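Local coordinates for hypothetical protein PA2201 (Pseudomonas aeruginosa, PDB 2FEF), which is of unknown function but probably acts as an immunity protein that neutralises a PoNe-type DNase toxin, at residues B[147-152]-B[179-184]; B[110-115]-B[169-174]; B[201-206]-B[244-249]. All coordinates share one frame; numbering follows the deposited sequence.

Interaction 1 (B[147-152]-B[179-184])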
loop_
_atom_site.group_PDB
_atom_site.type_symbol
_atom_site.label_atom_id
_atom_site.label_comp_id
_atom_site.label_asym_id
_atom_site.label_seq_id
_atom_site.Cartn_x
_atom_site.Cartn_y
_atom_site.Cartn_z
ATOM N N PRO B 147 -14.291 13.224 -14.134
ATOM C CA PRO B 147 -12.954 13.303 -14.762
ATOM C C PRO B 147 -12.416 11.948 -15.265
ATOM O O PRO B 147 -11.668 11.937 -16.196
ATOM C CB PRO B 147 -12.062 13.817 -13.640
ATOM C CG PRO B 147 -12.998 14.621 -12.745
ATOM C CD PRO B 147 -14.272 13.768 -12.761
ATOM N N PHE B 148 -12.744 10.820 -14.621
ATOM C CA PHE B 148 -12.272 9.526 -15.177
ATOM C C PHE B 148 -12.950 9.213 -16.487
ATOM O O PHE B 148 -12.356 8.556 -17.370
ATOM C CB PHE B 148 -12.553 8.346 -14.193
ATOM C CG PHE B 148 -11.779 8.444 -12.915
ATOM C CD1 PHE B 148 -10.434 8.113 -12.876
ATOM C CD2 PHE B 148 -12.421 8.834 -11.726
ATOM C CE1 PHE B 148 -9.693 8.186 -11.666
ATOM C CE2 PHE B 148 -11.699 8.899 -10.479
ATOM C CZ PHE B 148 -10.337 8.588 -10.467
ATOM N N ALA B 149 -14.222 9.618 -16.621
ATOM C CA ALA B 149 -14.937 9.359 -17.891
ATOM C C ALA B 149 -14.359 10.293 -18.982
ATOM O O ALA B 149 -14.145 9.878 -20.135
ATOM C CB ALA B 149 -16.440 9.571 -17.733
ATOM N N LEU B 150 -14.092 11.539 -18.604
ATOM C CA LEU B 150 -13.438 12.507 -19.515
ATOM C C LEU B 150 -12.108 11.916 -19.991
ATOM O O LEU B 150 -11.833 11.907 -21.193
ATOM C CB LEU B 150 -13.185 13.862 -18.802
ATOM C CG LEU B 150 -12.331 14.870 -19.606
ATOM C CD1 LEU B 150 -13.060 15.205 -20.908
ATOM C CD2 LEU B 150 -12.131 16.090 -18.732
ATOM N N GLN B 151 -11.284 11.428 -19.050
ATOM C CA GLN B 151 -9.989 10.844 -19.420
ATOM C C GLN B 151 -10.176 9.659 -20.393
ATOM O O GLN B 151 -9.469 9.541 -21.393
ATOM C CB GLN B 151 -9.228 10.320 -18.171
ATOM C CG GLN B 151 -7.785 9.878 -18.551
ATOM C CD GLN B 151 -7.141 8.998 -17.512
ATOM O OE1 GLN B 151 -7.498 7.821 -17.376
ATOM N NE2 GLN B 151 -6.164 9.551 -16.789
ATOM N N LEU B 152 -11.115 8.769 -20.082
ATOM C CA LEU B 152 -11.296 7.569 -20.915
ATOM C C LEU B 152 -11.661 7.940 -22.354
ATOM O O LEU B 152 -11.119 7.345 -23.303
ATOM C CB LEU B 152 -12.363 6.645 -20.314
ATOM C CG LEU B 152 -11.823 5.854 -19.118
ATOM C CD1 LEU B 152 -13.080 5.221 -18.407
ATOM C CD2 LEU B 152 -10.820 4.815 -19.574
ATOM N N ARG B 179 -23.371 16.266 -22.856
ATOM C CA ARG B 179 -23.094 16.824 -24.177
ATOM C C ARG B 179 -21.629 16.626 -24.587
ATOM O O ARG B 179 -21.343 16.113 -25.675
ATOM C CB ARG B 179 -23.460 18.300 -24.245
ATOM C CG ARG B 179 -23.198 18.932 -25.647
ATOM C CD ARG B 179 -23.809 20.309 -25.760
ATOM N NE ARG B 179 -25.247 20.257 -25.979
ATOM C CZ ARG B 179 -26.029 21.333 -26.080
ATOM N NH1 ARG B 179 -25.502 22.544 -25.959
ATOM N NH2 ARG B 179 -27.337 21.194 -26.297
ATOM N N LEU B 180 -20.719 17.008 -23.702
ATOM C CA LEU B 180 -19.283 16.868 -23.993
ATOM C C LEU B 180 -18.874 15.410 -24.241
ATOM O O LEU B 180 -18.202 15.114 -25.232
ATOM C CB LEU B 180 -18.402 17.501 -22.896
ATOM C CG LEU B 180 -16.891 17.238 -23.052
ATOM C CD1 LEU B 180 -16.305 17.861 -24.333
ATOM C CD2 LEU B 180 -16.120 17.691 -21.826
ATOM N N LEU B 181 -19.289 14.507 -23.361
ATOM C CA LEU B 181 -18.929 13.094 -23.548
ATOM C C LEU B 181 -19.509 12.560 -24.864
ATOM O O LEU B 181 -18.843 11.771 -25.562
ATOM C CB LEU B 181 -19.378 12.210 -22.359
ATOM C CG LEU B 181 -18.702 12.476 -20.999
ATOM C CD1 LEU B 181 -19.298 11.572 -19.870
ATOM C CD2 LEU B 181 -17.139 12.413 -21.084
ATOM N N ASP B 182 -20.730 12.982 -25.207
ATOM C CA ASP B 182 -21.313 12.629 -26.508
ATOM C C ASP B 182 -20.507 13.159 -27.708
ATOM O O ASP B 182 -20.283 12.407 -28.672
ATOM C CB ASP B 182 -22.779 13.064 -26.622
ATOM C CG ASP B 182 -23.732 12.177 -25.806
ATOM O OD1 ASP B 182 -23.294 11.135 -25.272
ATOM O OD2 ASP B 182 -24.934 12.532 -25.721
ATOM N N TYR B 183 -20.065 14.419 -27.660
ATOM C CA TYR B 183 -19.145 14.944 -28.685
ATOM C C TYR B 183 -17.838 14.166 -28.773
ATOM O O TYR B 183 -17.383 13.861 -29.873
ATOM C CB TYR B 183 -18.861 16.436 -28.480
ATOM C CG TYR B 183 -19.893 17.306 -29.163
ATOM C CD1 TYR B 183 -21.167 17.444 -28.635
ATOM C CD2 TYR B 183 -19.578 18.005 -30.331
ATOM C CE1 TYR B 183 -22.127 18.243 -29.258
ATOM C CE2 TYR B 183 -20.530 18.815 -30.961
ATOM C CZ TYR B 183 -21.806 18.919 -30.411
ATOM O OH TYR B 183 -22.766 19.694 -31.015
ATOM N N LEU B 184 -17.237 13.851 -27.622
ATOM C CA LEU B 184 -15.978 13.088 -27.607
ATOM C C LEU B 184 -16.126 11.686 -28.187
ATOM O O LEU B 184 -15.227 11.197 -28.858
ATOM C CB LEU B 184 -15.374 13.031 -26.204
ATOM C CG LEU B 184 -14.909 14.391 -25.654
ATOM C CD1 LEU B 184 -14.380 14.251 -24.228
ATOM C CD2 LEU B 184 -13.846 15.011 -26.599
#
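In Leu-150 the CG atom is swung trans to the backbone N (chi1 172°), which sends the CD1 methyl across to helix 179-189. Leu-181 and Leu-184 use the other common leucine rotamer, with CG beside the backbone N, and both reach back the opposite way. The CD1 methyl of Leu-150 meets CD1 of Leu-184 at 3.7 Å and CD2 of Leu-180 at 4.0 Å, so one branch touches two leucines a helical turn apart. Leu-181 divides its branches: CD2 settles against the main chain of Leu-150, 4.0 Å from its CA atom, while CD1 approaches Ala-149 CB at 4.1 Å. The methyl of Ala-149 is small enough to let the branched Leu-181 settle close to the helix backbone. Leucine suits the other places because its forked end can bridge axes 10.4 Å apart with nothing polar to satisfy. Glu-259 of helix 258-267 lies against Leu-150 and Leu-180, and Ala-262 against Leu-184. The segments run nearly parallel, 17° between their directions, and helix 165-172 comes between them in sequence. Such buried, leucine-rich packing of aligned helices is characteristic of an all-alpha fold.

Interaction 2 (B[110-115]-B[169-174]); sequences LWLDYS and VEEVLQ
Apolar packing joins Trp-111 and Leu-112 to Val-172. The CG1 methyl of Val-172 approaches CE3 on the six-membered ring of Trp-111 at 4.0 Å, the two side chains crossing at about a right angle. Its CG2 methyl turns to the main chain instead, 3.6 Å from Trp-111 O and 3.8 Å from Leu-112 CA. A beta-branched residue suits this place because its two methyls fork directly from CB, one serving the indole and the other the helix backbone.

Leu-112 and Glu-171 make a mixed contact. With CG of Leu-112 trans to its backbone N (chi1 -176°), the CD1 methyl rests across the extended Glu-171 chain, 3.5 Å from Glu-171 CD. The methyl packs on the carboxylate end as well as on CB, and the charge is answered elsewhere, by the salt bridge from OE2 to Arg-116 NE, just beyond the segment on helix 97-127.

Polar and close backbone contacts gather at Ser-115, where the CA atom comes within 5.4 Å of Val-172 CA. A small side chain suits so tight an approach: Ser-115 CB lies 3.4 Å from Glu-171 O. Its hydroxyl is turned back to its own helix, where OG donates to Leu-112 O at 2.7 Å, meeting the carbonyl at 129° and tilted 18° from its plane. That bond satisfies a buried hydroxyl without a partner from the other segment.

Trp-111 also bonds through NE1 to Ser-84 OG, and its ring meets Phe-148, tying the contact to helices 66-93 and 146-158. A small serine at closest approach, flanked by larger apolar groups, belongs to close helix-to-helix packing in an all-alpha fold, here against a wider pi-type turn at 169-172.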
loop_
_atom_site.group_PDB
_atom_site.type_symbol
_atom_site.label_atom_id
_atom_site.label_comp_id
_atom_site.label_asym_id
_atom_site.label_seq_id
_atom_site.Cartn_x
_atom_site.Cartn_y
_atom_site.Cartn_z
ATOM N N LEU B 110 -8.889 -2.223 -17.653
ATOM C CA LEU B 110 -9.207 -2.401 -16.244
ATOM C C LEU B 110 -10.566 -1.800 -15.901
ATOM O O LEU B 110 -11.303 -2.402 -15.118
ATOM C CB LEU B 110 -8.101 -1.859 -15.328
ATOM C CG LEU B 110 -6.824 -2.709 -15.285
ATOM C CD1 LEU B 110 -5.720 -1.814 -14.676
ATOM C CD2 LEU B 110 -7.043 -4.064 -14.519
ATOM N N TRP B 111 -10.887 -0.618 -16.456
ATOM C CA TRP B 111 -12.226 -0.046 -16.250
ATOM C C TRP B 111 -13.370 -0.956 -16.769
ATOM O O TRP B 111 -14.382 -1.155 -16.080
ATOM C CB TRP B 111 -12.315 1.352 -16.872
ATOM C CG TRP B 111 -11.749 2.439 -15.989
ATOM C CD1 TRP B 111 -10.500 3.030 -16.096
ATOM C CD2 TRP B 111 -12.382 3.036 -14.855
ATOM N NE1 TRP B 111 -10.354 3.981 -15.110
ATOM C CE2 TRP B 111 -11.474 3.979 -14.314
ATOM C CE3 TRP B 111 -13.622 2.835 -14.208
ATOM C CZ2 TRP B 111 -11.791 4.771 -13.188
ATOM C CZ3 TRP B 111 -13.939 3.620 -13.100
ATOM C CH2 TRP B 111 -13.009 4.567 -12.591
ATOM N N LEU B 112 -13.181 -1.497 -17.972
ATOM C CA LEU B 112 -14.121 -2.429 -18.590
ATOM C C LEU B 112 -14.253 -3.711 -17.761
ATOM O O LEU B 112 -15.376 -4.126 -17.458
ATOM C CB LEU B 112 -13.620 -2.789 -19.986
ATOM C CG LEU B 112 -14.526 -3.676 -20.818
ATOM C CD1 LEU B 112 -15.891 -2.999 -20.970
ATOM C CD2 LEU B 112 -13.861 -3.924 -22.161
ATOM N N ASP B 113 -13.117 -4.327 -17.393
ATOM C CA ASP B 113 -13.132 -5.522 -16.493
ATOM C C ASP B 113 -13.802 -5.246 -15.166
ATOM O O ASP B 113 -14.604 -6.066 -14.678
ATOM C CB ASP B 113 -11.717 -6.092 -16.268
ATOM C CG ASP B 113 -11.081 -6.656 -17.587
ATOM O OD1 ASP B 113 -11.786 -6.888 -18.597
ATOM O OD2 ASP B 113 -9.876 -6.891 -17.599
ATOM N N TYR B 114 -13.467 -4.111 -14.550
ATOM C CA TYR B 114 -14.177 -3.706 -13.345
ATOM C C TYR B 114 -15.689 -3.713 -13.553
ATOM O O TYR B 114 -16.425 -4.296 -12.752
ATOM C CB TYR B 114 -13.682 -2.326 -12.859
ATOM C CG TYR B 114 -14.606 -1.568 -11.911
ATOM C CD1 TYR B 114 -15.113 -2.157 -10.753
ATOM C CD2 TYR B 114 -14.924 -0.215 -12.158
ATOM C CE1 TYR B 114 -15.963 -1.446 -9.898
ATOM C CE2 TYR B 114 -15.749 0.498 -11.294
ATOM C CZ TYR B 114 -16.265 -0.112 -10.179
ATOM O OH TYR B 114 -17.081 0.578 -9.292
ATOM N N SER B 115 -16.158 -3.043 -14.600
ATOM C CA SER B 115 -17.608 -2.949 -14.818
ATOM C C SER B 115 -18.244 -4.343 -14.999
ATOM O O SER B 115 -19.379 -4.594 -14.578
ATOM C CB SER B 115 -17.891 -2.071 -16.050
ATOM O OG SER B 115 -17.651 -2.772 -17.289
ATOM N N VAL B 169 -18.362 3.271 -23.161
ATOM C CA VAL B 169 -19.645 3.960 -23.006
ATOM C C VAL B 169 -20.782 2.991 -22.611
ATOM O O VAL B 169 -21.540 3.272 -21.687
ATOM C CB VAL B 169 -19.970 4.769 -24.255
ATOM C CG1 VAL B 169 -21.331 5.358 -24.172
ATOM C CG2 VAL B 169 -18.896 5.934 -24.420
ATOM N N GLU B 170 -20.904 1.854 -23.294
ATOM C CA GLU B 170 -21.972 0.907 -22.925
ATOM C C GLU B 170 -21.816 0.295 -21.516
ATOM O O GLU B 170 -22.760 0.304 -20.713
ATOM C CB GLU B 170 -22.124 -0.228 -23.947
ATOM C CG GLU B 170 -23.129 -1.288 -23.429
ATOM C CD GLU B 170 -23.406 -2.384 -24.401
ATOM O OE1 GLU B 170 -22.539 -2.650 -25.243
ATOM O OE2 GLU B 170 -24.502 -2.984 -24.311
ATOM N N GLU B 171 -20.655 -0.283 -21.250
ATOM C CA GLU B 171 -20.482 -1.158 -20.089
ATOM C C GLU B 171 -20.059 -0.386 -18.834
ATOM O O GLU B 171 -20.508 -0.700 -17.719
ATOM C CB GLU B 171 -19.472 -2.261 -20.383
ATOM C CG GLU B 171 -19.801 -3.110 -21.641
ATOM C CD GLU B 171 -19.037 -4.459 -21.725
ATOM O OE1 GLU B 171 -18.604 -4.847 -22.844
ATOM O OE2 GLU B 171 -18.875 -5.150 -20.684
ATOM N N VAL B 172 -19.192 0.602 -19.018
ATOM C CA VAL B 172 -18.658 1.354 -17.875
ATOM C C VAL B 172 -19.579 2.525 -17.510
ATOM O O VAL B 172 -19.830 2.769 -16.309
ATOM C CB VAL B 172 -17.187 1.851 -18.096
ATOM C CG1 VAL B 172 -16.614 2.472 -16.814
ATOM C CG2 VAL B 172 -16.275 0.713 -18.565
ATOM N N LEU B 173 -20.054 3.270 -18.519
ATOM C CA LEU B 173 -20.880 4.452 -18.253
ATOM C C LEU B 173 -22.373 4.167 -18.336
ATOM O O LEU B 173 -23.170 5.007 -17.921
ATOM C CB LEU B 173 -20.523 5.627 -19.205
ATOM C CG LEU B 173 -19.055 5.973 -19.411
ATOM C CD1 LEU B 173 -18.929 7.246 -20.311
ATOM C CD2 LEU B 173 -18.313 6.171 -18.123
ATOM N N GLN B 174 -22.737 3.012 -18.912
ATOM C CA GLN B 174 -24.139 2.632 -19.173
ATOM C C GLN B 174 -24.865 3.746 -19.923
ATOM O O GLN B 174 -26.018 4.084 -19.615
ATOM C CB GLN B 174 -24.870 2.242 -17.875
ATOM C CG GLN B 174 -24.210 1.092 -17.128
ATOM C CD GLN B 174 -25.012 0.617 -15.913
ATOM O OE1 GLN B 174 -26.101 1.122 -15.619
ATOM N NE2 GLN B 174 -24.468 -0.353 -15.203
#

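Interaction 3 (B[201-206]-B[244-249]); sequences PRPFGQ and TRRLTG
The backbones meet through Arg-202 and Arg-246, whose CA atoms are 4.6 Å apart, and a hydrogen bond runs from Leu-247 N to Arg-202 O at 2.9 Å, nearly straight at the hydrogen (167°) but with the donor well above the carbonyl plane. The same oxygen receives a CA-H contact from Arg-246. The peptide between Arg-202 and Pro-203 is cis, a form that proline tolerates far better than other residues.

Beyond this anchor two arginine side chains lie over one another. Arg-202 is bent at chi2 and chi3, which folds its chain over the guanidinium of Arg-245; its CG sits above the centre of that group, 3.5 Å from Arg-245 CZ. Arg-245 in turn places NE over one face of the Arg-202 guanidinium, 3.4 Å from Arg-202 NE. The two planes are only 23° apart, and the ring of Pro-201 covers the opposite face of Arg-202.

Pro-203 packs on the aliphatic part of Arg-246, with its CD 3.8 Å from Arg-246 CG. The guanidinium of Arg-246 is engaged further on: NE bonds to Gln-229 O, and cation-pi contacts reach Tyr-230 and Phe-233. Deeper in, the CD2 methyl of Leu-247 meets the edge of the Phe-204 ring at CE1, 4.2 Å away. A leucine and a phenylalanine suit this inner side, where Tyr-146 touches both.

The two NE atoms, both donors, lie stacked and cannot bond to each other, and their like charges should cost some energy. Since both arginines are exposed, water probably screens that cost, while dispersion between flat groups and methylenes repays part of it; the firm directional link is the single backbone bond.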
loop_
_atom_site.group_PDB
_atom_site.type_symbol
_atom_site.label_atom_id
_atom_site.label_comp_id
_atom_site.label_asym_id
_atom_site.label_seq_id
_atom_site.Cartn_x
_atom_site.Cartn_y
_atom_site.Cartn_z
ATOM N N PRO B 201 -21.389 22.117 -14.955
ATOM C CA PRO B 201 -21.418 23.361 -15.700
ATOM C C PRO B 201 -20.144 24.207 -15.526
ATOM O O PRO B 201 -19.819 25.008 -16.395
ATOM C CB PRO B 201 -22.659 24.090 -15.142
ATOM C CG PRO B 201 -23.493 23.018 -14.514
ATOM C CD PRO B 201 -22.507 22.016 -13.990
ATOM N N ARG B 202 -19.430 24.001 -14.420
ATOM C CA ARG B 202 -18.136 24.668 -14.179
ATOM C C ARG B 202 -17.071 23.561 -14.216
ATOM O O ARG B 202 -16.986 22.778 -13.293
ATOM C CB ARG B 202 -18.144 25.303 -12.782
ATOM C CG ARG B 202 -18.850 26.668 -12.652
ATOM C CD ARG B 202 -20.314 26.718 -13.087
ATOM N NE ARG B 202 -21.254 25.966 -12.242
ATOM C CZ ARG B 202 -22.569 26.206 -12.181
ATOM N NH1 ARG B 202 -23.342 25.459 -11.404
ATOM N NH2 ARG B 202 -23.116 27.189 -12.897
ATOM N N PRO B 203 -16.224 23.516 -15.250
ATOM C CA PRO B 203 -16.042 24.467 -16.353
ATOM C C PRO B 203 -16.865 24.246 -17.627
ATOM O O PRO B 203 -16.896 25.111 -18.489
ATOM C CB PRO B 203 -14.561 24.281 -16.703
ATOM C CG PRO B 203 -14.295 22.817 -16.494
ATOM C CD PRO B 203 -15.224 22.419 -15.303
ATOM N N PHE B 204 -17.496 23.088 -17.755
ATOM C CA PHE B 204 -17.933 22.624 -19.069
ATOM C C PHE B 204 -19.113 23.348 -19.736
ATOM O O PHE B 204 -19.290 23.246 -20.950
ATOM C CB PHE B 204 -18.155 21.113 -19.030
ATOM C CG PHE B 204 -16.963 20.345 -18.554
ATOM C CD1 PHE B 204 -16.997 19.672 -17.334
ATOM C CD2 PHE B 204 -15.791 20.291 -19.327
ATOM C CE1 PHE B 204 -15.874 18.965 -16.875
ATOM C CE2 PHE B 204 -14.697 19.548 -18.893
ATOM C CZ PHE B 204 -14.725 18.915 -17.678
ATOM N N GLY B 205 -19.909 24.080 -18.950
ATOM C CA GLY B 205 -20.965 24.931 -19.510
ATOM C C GLY B 205 -20.424 26.016 -20.427
ATOM O O GLY B 205 -21.144 26.502 -21.297
ATOM N N GLN B 206 -19.150 26.373 -20.242
ATOM C CA GLN B 206 -18.472 27.409 -21.044
ATOM C C GLN B 206 -18.129 26.954 -22.469
ATOM O O GLN B 206 -17.624 27.753 -23.267
ATOM C CB GLN B 206 -17.203 27.915 -20.320
ATOM C CG GLN B 206 -17.498 28.556 -18.943
ATOM C CD GLN B 206 -18.317 29.827 -19.069
ATOM O OE1 GLN B 206 -19.459 29.895 -18.612
ATOM N NE2 GLN B 206 -17.751 30.828 -19.722
ATOM N N THR B 244 -13.669 27.864 -5.445
ATOM C CA THR B 244 -14.498 28.000 -6.675
ATOM C C THR B 244 -15.341 26.749 -6.940
ATOM O O THR B 244 -15.091 25.694 -6.363
ATOM C CB THR B 244 -13.659 28.309 -7.964
ATOM O OG1 THR B 244 -12.975 27.118 -8.379
ATOM C CG2 THR B 244 -12.661 29.402 -7.729
ATOM N N ARG B 245 -16.346 26.838 -7.806
ATOM C CA ARG B 245 -17.131 25.644 -8.074
ATOM C C ARG B 245 -16.635 24.797 -9.252
ATOM O O ARG B 245 -17.208 23.738 -9.568
ATOM C CB ARG B 245 -18.638 25.948 -8.104
ATOM C CG ARG B 245 -19.048 26.884 -9.155
ATOM C CD ARG B 245 -20.311 27.650 -8.801
ATOM N NE ARG B 245 -20.818 28.455 -9.929
ATOM C CZ ARG B 245 -20.097 29.308 -10.663
ATOM N NH1 ARG B 245 -18.807 29.477 -10.425
ATOM N NH2 ARG B 245 -20.659 29.996 -11.654
ATOM N N ARG B 246 -15.522 25.210 -9.864
ATOM C CA ARG B 246 -14.948 24.403 -10.924
ATOM C C ARG B 246 -14.622 22.958 -10.493
ATOM O O ARG B 246 -14.003 22.684 -9.439
ATOM C CB ARG B 246 -13.717 25.093 -11.518
ATOM C CG ARG B 246 -13.250 24.421 -12.813
ATOM C CD ARG B 246 -11.770 24.596 -12.889
ATOM N NE ARG B 246 -11.090 24.339 -14.156
ATOM C CZ ARG B 246 -10.453 23.209 -14.459
ATOM N NH1 ARG B 246 -10.450 22.147 -13.638
ATOM N NH2 ARG B 246 -9.763 23.158 -15.595
ATOM N N LEU B 247 -15.069 22.010 -11.304
ATOM C CA LEU B 247 -14.740 20.627 -11.051
ATOM C C LEU B 247 -13.234 20.478 -11.264
ATOM O O LEU B 247 -12.649 21.088 -12.173
ATOM C CB LEU B 247 -15.476 19.713 -12.037
ATOM C CG LEU B 247 -15.348 18.199 -11.792
ATOM C CD1 LEU B 247 -16.122 17.864 -10.522
ATOM C CD2 LEU B 247 -15.890 17.438 -12.998
ATOM N N THR B 248 -12.608 19.682 -10.415
ATOM C CA THR B 248 -11.201 19.296 -10.626
ATOM C C THR B 248 -11.108 17.768 -10.555
ATOM O O THR B 248 -11.995 17.099 -9.985
ATOM C CB THR B 248 -10.254 19.933 -9.571
ATOM O OG1 THR B 248 -10.602 19.427 -8.269
ATOM C CG2 THR B 248 -10.357 21.495 -9.609
ATOM N N GLY B 249 -10.060 17.214 -11.130
ATOM C CA GLY B 249 -9.878 15.748 -11.161
ATOM C C GLY B 249 -8.393 15.459 -11.031
ATOM O O GLY B 249 -7.735 15.150 -12.030
#

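Overall arrangement
Interactions 1 and 2 are buried contacts, whereas interaction 3 runs from a buried inner side to exposed arginines. Helix 146-158 connects them: it is one partner in interaction 1, and its Phe-148 and Leu-152 pack on Trp-111 of interaction 2, while its Pro-147 and Leu-150 touch Gly-249 and Phe-204 of interaction 3. Interactions 2 and 3 themselves stay apart, about 11 Å at their nearest atoms. The chemistry shifts with position. Interaction 1, with its centre nearest that of the chain, is almost wholly leucine; interaction 2 mixes methyls with a serine and an acid; interaction 3, furthest out, relies on a loop backbone bond and arginine chains.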